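Local structure of N-acetylglucosamine 2-epimerase (Xylella fastidiosa, 3GT5) at residues 16-21 with 351-356; 54-59 with 115-120; 292-297 with 308-313. The protein probably acts as a sugar isomerase of the N-acylglucosamine 2-epimerase family, interconverting sugar epimers or related isomers on an alpha-helical toroid scaffold. All coordinates share one frame; numbering follows the deposited sequence.

Interaction 1. Residues 16-21 with 351-356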
loop_
_atom_site.group_PDB
_atom_site.type_symbol
_atom_site.label_atom_id
_atom_site.label_comp_id
_atom_site.label_asym_id
_atom_site.label_seq_id
_atom_site.Cartn_x
_atom_site.Cartn_y
_atom_site.Cartn_z
ATOM N N SER A 16 -9.919 15.420 -2.097
ATOM C CA SER A 16 -9.889 16.667 -1.360
ATOM C C SER A 16 -10.675 16.542 -0.057
ATOM O O SER A 16 -10.310 17.126 0.952
ATOM C CB SER A 16 -10.400 17.818 -2.235
ATOM O OG SER A 16 -9.450 18.103 -3.262
ATOM N N ASP A 17 -11.737 15.741 -0.075
ATOM C CA ASP A 17 -12.499 15.491 1.169
ATOM C C ASP A 17 -11.631 14.741 2.213
ATOM O O ASP A 17 -11.597 15.061 3.415
ATOM C CB ASP A 17 -13.750 14.667 0.914
ATOM C CG ASP A 17 -14.823 15.382 0.070
ATOM O OD1 ASP A 17 -14.868 16.625 -0.042
ATOM O OD2 ASP A 17 -15.656 14.656 -0.503
ATOM N N THR A 18 -10.893 13.742 1.755
ATOM C CA THR A 18 -10.017 12.987 2.666
ATOM C C THR A 18 -8.847 13.849 3.161
ATOM O O THR A 18 -8.487 13.842 4.317
ATOM C CB THR A 18 -9.548 11.720 1.974
ATOM O OG1 THR A 18 -10.688 10.950 1.571
ATOM C CG2 THR A 18 -8.613 10.913 2.883
ATOM N N MET A 19 -8.274 14.663 2.286
ATOM C CA MET A 19 -7.245 15.613 2.716
ATOM C C MET A 19 -7.770 16.589 3.777
ATOM O O MET A 19 -7.049 16.905 4.703
ATOM C CB MET A 19 -6.626 16.372 1.556
ATOM C CG MET A 19 -5.793 15.515 0.595
ATOM S SD MET A 19 -4.290 14.767 1.358
ATOM C CE MET A 19 -3.332 16.236 1.757
ATOM N N ALA A 20 -9.031 16.992 3.661
ATOM C CA ALA A 20 -9.636 17.883 4.644
ATOM C C ALA A 20 -9.774 17.216 6.012
ATOM O O ALA A 20 -9.719 17.909 7.019
ATOM C CB ALA A 20 -10.999 18.450 4.122
ATOM N N PHE A 21 -9.898 15.889 6.080
ATOM C CA PHE A 21 -9.895 15.183 7.368
ATOM C C PHE A 21 -8.532 15.317 8.075
ATOM O O PHE A 21 -8.434 15.617 9.284
ATOM C CB PHE A 21 -10.226 13.672 7.184
ATOM C CG PHE A 21 -10.110 12.885 8.430
ATOM C CD1 PHE A 21 -11.128 12.904 9.358
ATOM C CD2 PHE A 21 -8.970 12.178 8.738
ATOM C CE1 PHE A 21 -11.030 12.200 10.508
ATOM C CE2 PHE A 21 -8.872 11.475 9.922
ATOM C CZ PHE A 21 -9.904 11.482 10.796
ATOM N N TYR A 351 -17.242 13.387 8.468
ATOM C CA TYR A 351 -15.922 13.894 8.757
ATOM C C TYR A 351 -14.897 13.679 7.657
ATOM O O TYR A 351 -13.855 14.351 7.656
ATOM C CB TYR A 351 -15.385 13.286 10.058
ATOM C CG TYR A 351 -16.191 13.630 11.289
ATOM C CD1 TYR A 351 -16.290 14.954 11.741
ATOM C CD2 TYR A 351 -16.846 12.630 12.021
ATOM C CE1 TYR A 351 -17.004 15.262 12.892
ATOM C CE2 TYR A 351 -17.567 12.944 13.204
ATOM C CZ TYR A 351 -17.649 14.260 13.609
ATOM O OH TYR A 351 -18.363 14.612 14.759
ATOM N N GLY A 352 -15.175 12.742 6.745
ATOM C CA GLY A 352 -14.265 12.443 5.635
ATOM C C GLY A 352 -13.298 11.322 6.001
ATOM O O GLY A 352 -13.142 10.961 7.191
ATOM N N ALA A 353 -12.668 10.774 4.943
ATOM C CA ALA A 353 -11.723 9.662 5.018
ATOM C C ALA A 353 -12.574 8.410 5.213
ATOM O O ALA A 353 -13.791 8.503 5.340
ATOM C CB ALA A 353 -10.693 9.871 6.120
ATOM N N TRP A 354 -11.960 7.232 5.152
ATOM C CA TRP A 354 -12.688 5.980 5.249
ATOM C C TRP A 354 -12.536 5.371 6.634
ATOM O O TRP A 354 -11.526 5.580 7.332
ATOM C CB TRP A 354 -12.122 4.951 4.242
ATOM C CG TRP A 354 -12.326 5.204 2.754
ATOM C CD1 TRP A 354 -12.220 6.400 2.070
ATOM C CD2 TRP A 354 -12.546 4.206 1.747
ATOM N NE1 TRP A 354 -12.397 6.198 0.740
ATOM C CE2 TRP A 354 -12.587 4.864 0.501
ATOM C CE3 TRP A 354 -12.689 2.823 1.776
ATOM C CZ2 TRP A 354 -12.810 4.187 -0.681
ATOM C CZ3 TRP A 354 -12.899 2.157 0.602
ATOM C CH2 TRP A 354 -12.965 2.822 -0.610
ATOM N N TYR A 355 -13.551 4.614 7.061
ATOM C CA TYR A 355 -13.392 3.766 8.240
ATOM C C TYR A 355 -12.370 2.703 7.916
ATOM O O TYR A 355 -12.251 2.339 6.758
ATOM C CB TYR A 355 -14.692 3.120 8.658
ATOM C CG TYR A 355 -15.799 4.129 8.890
ATOM C CD1 TYR A 355 -15.637 5.154 9.794
ATOM C CD2 TYR A 355 -16.997 4.040 8.185
ATOM C CE1 TYR A 355 -16.674 6.100 10.010
ATOM C CE2 TYR A 355 -18.030 4.960 8.375
ATOM C CZ TYR A 355 -17.842 5.995 9.309
ATOM O OH TYR A 355 -18.846 6.911 9.509
ATOM N N ARG A 356 -11.622 2.226 8.917
ATOM C CA ARG A 356 -10.639 1.166 8.651
ATOM C C ARG A 356 -11.300 -0.189 8.299
ATOM O O ARG A 356 -10.921 -0.844 7.335
ATOM C CB ARG A 356 -9.631 1.022 9.777
ATOM C CG ARG A 356 -8.508 0.011 9.512
ATOM C CD ARG A 356 -7.468 -0.029 10.615
ATOM N NE ARG A 356 -7.948 -0.814 11.763
ATOM C CZ ARG A 356 -7.771 -2.123 11.936
ATOM N NH1 ARG A 356 -8.269 -2.705 13.024
ATOM N NH2 ARG A 356 -7.091 -2.858 11.058
HETATM O O HOH W 1 -13.704 15.829 4.873
HETATM O O HOH W 2 -13.360 11.306 2.210
#
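Phe-21 lays its ring beside the backbone bend at Tyr-351 to Ala-353, and three groups locate it. The carbonyl O of Tyr-351 lies at the ring edge, close to the ring plane, 3.5 Å from Phe-21 CD1. The methyl of Ala-353 approaches from an oblique direction, CB standing 4.3 Å from the ring centroid and 30° off the normal, an off-centre CH-pi contact. Gly-352 O also reaches Phe-21 CD1 obliquely. With CG anti to the backbone N (chi1 174°), the ring swings off the helix and over to the loop.

One turn earlier, Thr-18 brings both branches up to Ala-353: its CG2 is 4.0 Å from Ala-353 CB, while OG1 faces the CA. Gly-352, with no side chain, passes the helix with its CA 4.3 Å from Asp-17 O.

No direct hydrogen bond joins the segments, and two waters do that work. One donates to Asp-17 O at 2.7 Å and to Tyr-351 O; the other accepts from Ala-353 N at 2.9 Å and also pairs with Thr-18 OG1, which is bonded to His-14 O as well. Lys-369 NZ donates a hydrogen bond to Gly-352 O. These contacts dock helix 8-22 on the loop following helix 329-346, a packing contact between N- and C-terminal parts of the helical toroid characteristic of this epimerase family.

Interaction 2. Residues 54-59 with 115-120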
loop_
_atom_site.group_PDB
_atom_site.type_symbol
_atom_site.label_atom_id
_atom_site.label_comp_id
_atom_site.label_asym_id
_atom_site.label_seq_id
_atom_site.Cartn_x
_atom_site.Cartn_y
_atom_site.Cartn_z
ATOM N N SER A 54 4.624 7.519 9.054
ATOM C CA SER A 54 5.549 8.623 8.743
ATOM C C SER A 54 5.816 8.709 7.230
ATOM O O SER A 54 5.837 9.798 6.641
ATOM C CB SER A 54 6.902 8.474 9.482
ATOM O OG SER A 54 6.758 8.652 10.880
ATOM N N THR A 55 6.034 7.575 6.599
ATOM C CA THR A 55 6.272 7.537 5.147
ATOM C C THR A 55 4.990 7.723 4.313
ATOM O O THR A 55 4.997 8.439 3.298
ATOM C CB THR A 55 7.007 6.247 4.781
ATOM O OG1 THR A 55 6.270 5.112 5.267
ATOM C CG2 THR A 55 8.431 6.243 5.344
ATOM N N ARG A 56 3.897 7.068 4.708
ATOM C CA ARG A 56 2.657 7.166 3.938
ATOM C C ARG A 56 2.127 8.594 3.917
ATOM O O ARG A 56 1.561 9.025 2.921
ATOM C CB ARG A 56 1.594 6.192 4.468
ATOM C CG ARG A 56 1.833 4.757 3.965
ATOM C CD ARG A 56 0.815 3.802 4.533
ATOM N NE ARG A 56 1.076 2.429 4.100
ATOM C CZ ARG A 56 0.269 1.398 4.380
ATOM N NH1 ARG A 56 -0.875 1.605 5.013
ATOM N NH2 ARG A 56 0.576 0.172 3.954
ATOM N N PHE A 57 2.276 9.330 5.021
ATOM C CA PHE A 57 1.831 10.740 5.017
ATOM C C PHE A 57 2.642 11.603 4.039
ATOM O O PHE A 57 2.120 12.545 3.480
ATOM C CB PHE A 57 1.926 11.374 6.385
ATOM C CG PHE A 57 0.689 11.235 7.227
ATOM C CD1 PHE A 57 -0.508 11.831 6.843
ATOM C CD2 PHE A 57 0.746 10.577 8.445
ATOM C CE1 PHE A 57 -1.647 11.715 7.648
ATOM C CE2 PHE A 57 -0.394 10.465 9.261
ATOM C CZ PHE A 57 -1.582 11.044 8.847
ATOM N N VAL A 58 3.921 11.292 3.828
ATOM C CA VAL A 58 4.684 11.973 2.764
ATOM C C VAL A 58 4.062 11.705 1.395
ATOM O O VAL A 58 3.896 12.617 0.595
ATOM C CB VAL A 58 6.141 11.514 2.767
ATOM C CG1 VAL A 58 6.923 11.972 1.499
ATOM C CG2 VAL A 58 6.835 11.992 4.002
ATOM N N PHE A 59 3.684 10.459 1.110
ATOM C CA PHE A 59 2.950 10.136 -0.121
ATOM C C PHE A 59 1.647 10.969 -0.238
ATOM O O PHE A 59 1.404 11.554 -1.293
ATOM C CB PHE A 59 2.676 8.605 -0.205
ATOM C CG PHE A 59 1.759 8.190 -1.297
ATOM C CD1 PHE A 59 2.270 7.675 -2.474
ATOM C CD2 PHE A 59 0.372 8.254 -1.132
ATOM C CE1 PHE A 59 1.427 7.242 -3.491
ATOM C CE2 PHE A 59 -0.500 7.832 -2.174
ATOM C CZ PHE A 59 0.047 7.320 -3.346
ATOM N N LEU A 115 11.427 -0.284 4.525
ATOM C CA LEU A 115 12.235 0.272 3.451
ATOM C C LEU A 115 11.482 0.492 2.122
ATOM O O LEU A 115 11.851 1.388 1.363
ATOM C CB LEU A 115 13.479 -0.594 3.224
ATOM C CG LEU A 115 14.387 -0.568 4.454
ATOM C CD1 LEU A 115 15.427 -1.659 4.292
ATOM C CD2 LEU A 115 15.009 0.822 4.546
ATOM N N ALA A 116 10.477 -0.345 1.798
ATOM C CA ALA A 116 9.641 -0.120 0.612
ATOM C C ALA A 116 8.972 1.257 0.761
ATOM O O ALA A 116 9.023 2.096 -0.169
ATOM C CB ALA A 116 8.607 -1.195 0.480
ATOM N N PHE A 117 8.398 1.485 1.935
ATOM C CA PHE A 117 7.744 2.765 2.237
ATOM C C PHE A 117 8.679 3.956 2.290
ATOM O O PHE A 117 8.364 5.012 1.778
ATOM C CB PHE A 117 6.718 2.653 3.355
ATOM C CG PHE A 117 5.451 2.048 2.872
ATOM C CD1 PHE A 117 4.512 2.824 2.161
ATOM C CD2 PHE A 117 5.218 0.659 2.929
ATOM C CE1 PHE A 117 3.398 2.260 1.608
ATOM C CE2 PHE A 117 4.058 0.103 2.358
ATOM C CZ PHE A 117 3.158 0.896 1.692
ATOM N N VAL A 118 9.873 3.760 2.800
ATOM C CA VAL A 118 10.905 4.791 2.720
ATOM C C VAL A 118 11.263 5.119 1.271
ATOM O O VAL A 118 11.317 6.318 0.902
ATOM C CB VAL A 118 12.131 4.343 3.534
ATOM C CG1 VAL A 118 13.374 5.249 3.210
ATOM C CG2 VAL A 118 11.829 4.349 5.101
ATOM N N MET A 119 11.475 4.085 0.424
ATOM C CA MET A 119 11.756 4.272 -1.032
ATOM C C MET A 119 10.620 5.044 -1.715
ATOM O O MET A 119 10.847 5.989 -2.486
ATOM C CB MET A 119 12.068 2.962 -1.754
ATOM C CG MET A 119 12.403 3.148 -3.216
ATOM S SD MET A 119 14.007 4.096 -3.548
ATOM C CE MET A 119 15.123 2.658 -3.740
ATOM N N LEU A 120 9.386 4.690 -1.380
ATOM C CA LEU A 120 8.239 5.391 -1.906
ATOM C C LEU A 120 8.224 6.860 -1.457
ATOM O O LEU A 120 7.991 7.755 -2.312
ATOM C CB LEU A 120 6.947 4.692 -1.462
ATOM C CG LEU A 120 5.660 5.332 -1.996
ATOM C CD1 LEU A 120 5.562 5.202 -3.535
ATOM C CD2 LEU A 120 4.403 4.720 -1.332
#
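Chi1 of 55° in Thr-55 sets OG1 between the backbone N and the carbonyl carbon, pointing at Phe-117, while an almost fully extended Arg-56, its CG beside the backbone N, runs its chain past the same ring. These side chains join helices 51-68 and 112-127 of the (alpha/alpha)6 barrel of the family; the short segments run in the same general direction, inclined by 28°, with axes 8.6 Å apart at closest approach.

At the Thr-55 end the side chains cross at about a right angle. OG1 comes within 3.1 Å of Phe-117 CB, a close polar-to-carbon approach, and the hydroxyl has its main hydrogen-bonding partner in its own helix, Leu-51 O, with Val-52 O as a second carbonyl sharing the same proton. The CG2 methyl turns to the other side and meets Val-118 CG2.

Arg-56 supplies the cation-pi part. Its NE stands over one face of Phe-117, whereas CZ lies off-centre, 4.5 Å from the centroid; the guanidinium is not stacked flat, since its plane makes 61° with the ring and Phe-117 CE1 lies at its edge, near its plane. The aliphatic part contributes too, CG packing on the same ring. NH1 makes a weak hydrogen bond to Gly-373 O. Tyr-377 meets the rings of both Phe-117 and Phe-59 edge-to-face, so helix 377-387 adjoins the contact.

A turn further on, Phe-59 and Leu-120 complete the buried interface: the leucine methyl CD2 approaches the phenyl ring obliquely, 3.8 Å from Phe-59 CD1.

Interaction 3. Residues 292-297 with 308-313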
loop_
_atom_site.group_PDB
_atom_site.type_symbol
_atom_site.label_atom_id
_atom_site.label_comp_id
_atom_site.label_asym_id
_atom_site.label_seq_id
_atom_site.Cartn_x
_atom_site.Cartn_y
_atom_site.Cartn_z
ATOM N N LEU A 292 -15.844 -6.766 -0.447
ATOM C CA LEU A 292 -14.920 -7.886 -0.505
ATOM C C LEU A 292 -14.468 -8.259 0.913
ATOM O O LEU A 292 -13.975 -7.406 1.689
ATOM C CB LEU A 292 -13.698 -7.513 -1.344
ATOM C CG LEU A 292 -13.916 -7.230 -2.814
ATOM C CD1 LEU A 292 -12.623 -6.627 -3.389
ATOM C CD2 LEU A 292 -14.287 -8.499 -3.534
ATOM N N CYS A 293 -14.629 -9.552 1.246
ATOM C CA CYS A 293 -14.146 -10.095 2.523
ATOM C C CYS A 293 -12.615 -10.084 2.610
ATOM O O CYS A 293 -11.935 -10.005 1.578
ATOM C CB CYS A 293 -14.647 -11.535 2.701
ATOM S SG CYS A 293 -16.446 -11.609 2.871
ATOM N N TYR A 294 -12.094 -10.132 3.825
ATOM C CA TYR A 294 -10.655 -9.944 4.074
ATOM C C TYR A 294 -9.791 -11.133 3.627
ATOM O O TYR A 294 -8.690 -10.926 3.098
ATOM C CB TYR A 294 -10.413 -9.708 5.536
ATOM C CG TYR A 294 -9.052 -9.197 5.926
ATOM C CD1 TYR A 294 -8.468 -8.098 5.289
ATOM C CD2 TYR A 294 -8.389 -9.750 7.007
ATOM C CE1 TYR A 294 -7.245 -7.586 5.728
ATOM C CE2 TYR A 294 -7.158 -9.275 7.426
ATOM C CZ TYR A 294 -6.595 -8.195 6.782
ATOM O OH TYR A 294 -5.402 -7.711 7.261
ATOM N N GLY A 295 -10.279 -12.355 3.851
ATOM C CA GLY A 295 -9.423 -13.538 3.720
ATOM C C GLY A 295 -10.183 -14.804 3.402
ATOM O O GLY A 295 -11.342 -14.969 3.813
ATOM N N PHE A 296 -9.566 -15.668 2.614
ATOM C CA PHE A 296 -10.101 -17.005 2.378
ATOM C C PHE A 296 -8.993 -18.042 2.467
ATOM O O PHE A 296 -7.813 -17.768 2.189
ATOM C CB PHE A 296 -10.939 -17.117 1.085
ATOM C CG PHE A 296 -10.208 -16.766 -0.176
ATOM C CD1 PHE A 296 -9.511 -17.715 -0.880
ATOM C CD2 PHE A 296 -10.287 -15.483 -0.686
ATOM C CE1 PHE A 296 -8.893 -17.400 -2.092
ATOM C CE2 PHE A 296 -9.624 -15.137 -1.870
ATOM C CZ PHE A 296 -8.927 -16.079 -2.565
ATOM N N ALA A 297 -9.374 -19.220 2.953
ATOM C CA ALA A 297 -8.428 -20.334 3.121
ATOM C C ALA A 297 -8.135 -20.983 1.774
ATOM O O ALA A 297 -8.808 -20.717 0.771
ATOM C CB ALA A 297 -9.034 -21.380 4.120
ATOM N N TYR A 308 -12.425 -4.466 4.924
ATOM C CA TYR A 308 -11.386 -3.513 5.185
ATOM C C TYR A 308 -11.367 -2.469 4.064
ATOM O O TYR A 308 -11.505 -2.763 2.885
ATOM C CB TYR A 308 -10.031 -4.194 5.209
ATOM C CG TYR A 308 -9.680 -4.885 6.511
ATOM C CD1 TYR A 308 -8.659 -4.423 7.298
ATOM C CD2 TYR A 308 -10.347 -6.051 6.917
ATOM C CE1 TYR A 308 -8.313 -5.076 8.481
ATOM C CE2 TYR A 308 -10.006 -6.703 8.095
ATOM C CZ TYR A 308 -8.979 -6.231 8.849
ATOM O OH TYR A 308 -8.640 -6.870 10.025
ATOM N N PHE A 309 -11.017 -1.271 4.442
ATOM C CA PHE A 309 -10.975 -0.133 3.525
ATOM C C PHE A 309 -10.078 -0.401 2.305
ATOM O O PHE A 309 -10.504 -0.250 1.163
ATOM C CB PHE A 309 -10.540 1.152 4.270
ATOM C CG PHE A 309 -9.063 1.256 4.607
ATOM C CD1 PHE A 309 -8.264 2.209 3.995
ATOM C CD2 PHE A 309 -8.473 0.427 5.588
ATOM C CE1 PHE A 309 -6.917 2.310 4.301
ATOM C CE2 PHE A 309 -7.117 0.501 5.858
ATOM C CZ PHE A 309 -6.346 1.470 5.232
ATOM N N TRP A 310 -8.861 -0.857 2.584
ATOM C CA TRP A 310 -7.823 -0.937 1.559
ATOM C C TRP A 310 -8.100 -2.035 0.547
ATOM O O TRP A 310 -7.749 -1.945 -0.641
ATOM C CB TRP A 310 -6.447 -1.097 2.192
ATOM C CG TRP A 310 -6.173 -2.442 2.861
ATOM C CD1 TRP A 310 -6.299 -2.735 4.170
ATOM C CD2 TRP A 310 -5.702 -3.632 2.218
ATOM N NE1 TRP A 310 -5.951 -4.057 4.397
ATOM C CE2 TRP A 310 -5.544 -4.615 3.222
ATOM C CE3 TRP A 310 -5.390 -3.955 0.894
ATOM C CZ2 TRP A 310 -5.089 -5.900 2.957
ATOM C CZ3 TRP A 310 -4.949 -5.257 0.606
ATOM C CH2 TRP A 310 -4.801 -6.217 1.647
ATOM N N VAL A 311 -8.774 -3.105 0.993
ATOM C CA VAL A 311 -9.230 -4.171 0.072
ATOM C C VAL A 311 -10.191 -3.677 -1.020
ATOM O O VAL A 311 -10.048 -3.991 -2.193
ATOM C CB VAL A 311 -9.842 -5.353 0.894
ATOM C CG1 VAL A 311 -10.300 -6.472 -0.008
ATOM C CG2 VAL A 311 -8.743 -5.850 1.903
ATOM N N GLN A 312 -11.143 -2.848 -0.619
ATOM C CA GLN A 312 -12.060 -2.294 -1.568
ATOM C C GLN A 312 -11.333 -1.318 -2.512
ATOM O O GLN A 312 -11.577 -1.330 -3.702
ATOM C CB GLN A 312 -13.211 -1.588 -0.852
ATOM C CG GLN A 312 -13.728 -2.229 0.428
ATOM C CD GLN A 312 -14.050 -3.713 0.349
ATOM O OE1 GLN A 312 -14.674 -4.182 -0.593
ATOM N NE2 GLN A 312 -13.661 -4.450 1.386
ATOM N N ALA A 313 -10.461 -0.498 -1.943
ATOM C CA ALA A 313 -9.755 0.579 -2.689
ATOM C C ALA A 313 -8.809 -0.026 -3.769
ATOM O O ALA A 313 -8.777 0.400 -4.903
ATOM C CB ALA A 313 -8.991 1.470 -1.680
HETATM O O HOH W 3 -11.946 -7.027 3.556
HETATM O O HOH W 4 -5.129 -4.869 7.016
#
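Tyr-294 and Tyr-308 stack face to face in the most closely packed part of this contact. Their centroids are 3.7 Å apart and the planes differ by 13°; the nearest pair, Tyr-294 CD1 and Tyr-308 CD2, is separated by 3.2 Å. Each ring has an atom of the other over its centre: Tyr-308 CE2 above Tyr-294, and Tyr-294 CE1 above Tyr-308. With CG anti to the backbone N (chi1 -167°), Tyr-294 sends its ring toward the start of the helix. Val-311 CG2 sits at the edge of that ring, near its plane, and Val-311 CG1 packs against Leu-292 CB at 3.8 Å.

Equally well defined is the pair of hydrogen bonds between the Gln-312 amide and the backbone of Leu-292. Leu-292 N donates to OE1 over 2.8 Å, nearly straight at 175°, while NE2 returns a bond of 3.0 Å to Leu-292 O; both lie on lone pairs in the carbonyl planes. NE2 also reaches Tyr-308 O, from above its carbonyl plane. Three bonds therefore fix the rotation of this buried amide; the side chain is bent at chi2, which turns the amide to Leu-292.

The stack and the amide bonds tie the approach to strand 295-296 to the first turn of helix 309-326, where Tyr-308 is the N-cap; Tyr-294 and Gly-295 opposite Asp-304 form a classic beta bulge, part of the short antiparallel sheet linking helices of the toroid.

The contact is looser where water intervenes. One water donates to Leu-292 O and accepts from Tyr-308 N at 2.9 Å. Another joins Tyr-294 OH to Trp-310 NE1, the partly exposed indole otherwise touching Tyr-294 only obliquely, with Trp-310 CZ2 3.9 Å from Tyr-294 CE1.

From the N terminus, helix 8-22 opens interaction 1, whose loop of about 330 residues closes only at 351-356. Within that loop lie the other two contacts in series: interaction 2 joins 54-59 to 115-120, on helices 51-68 and 112-127 of the barrel, across 55 intervening residues, and interaction 3 joins 292-297 to 308-313 through a beta-hairpin formed by strands 295-296 and 302-308. None cross. Interactions 1 and 3 touch directly, Arg-356 O probably accepting a hydrogen bond from Phe-309 N at 2.9 Å, so the closing loop rests on the start of helix 309-326. Interaction 2 touches neither, its nearest atoms being about 7 Å from interaction 1 and about 5 Å from interaction 3.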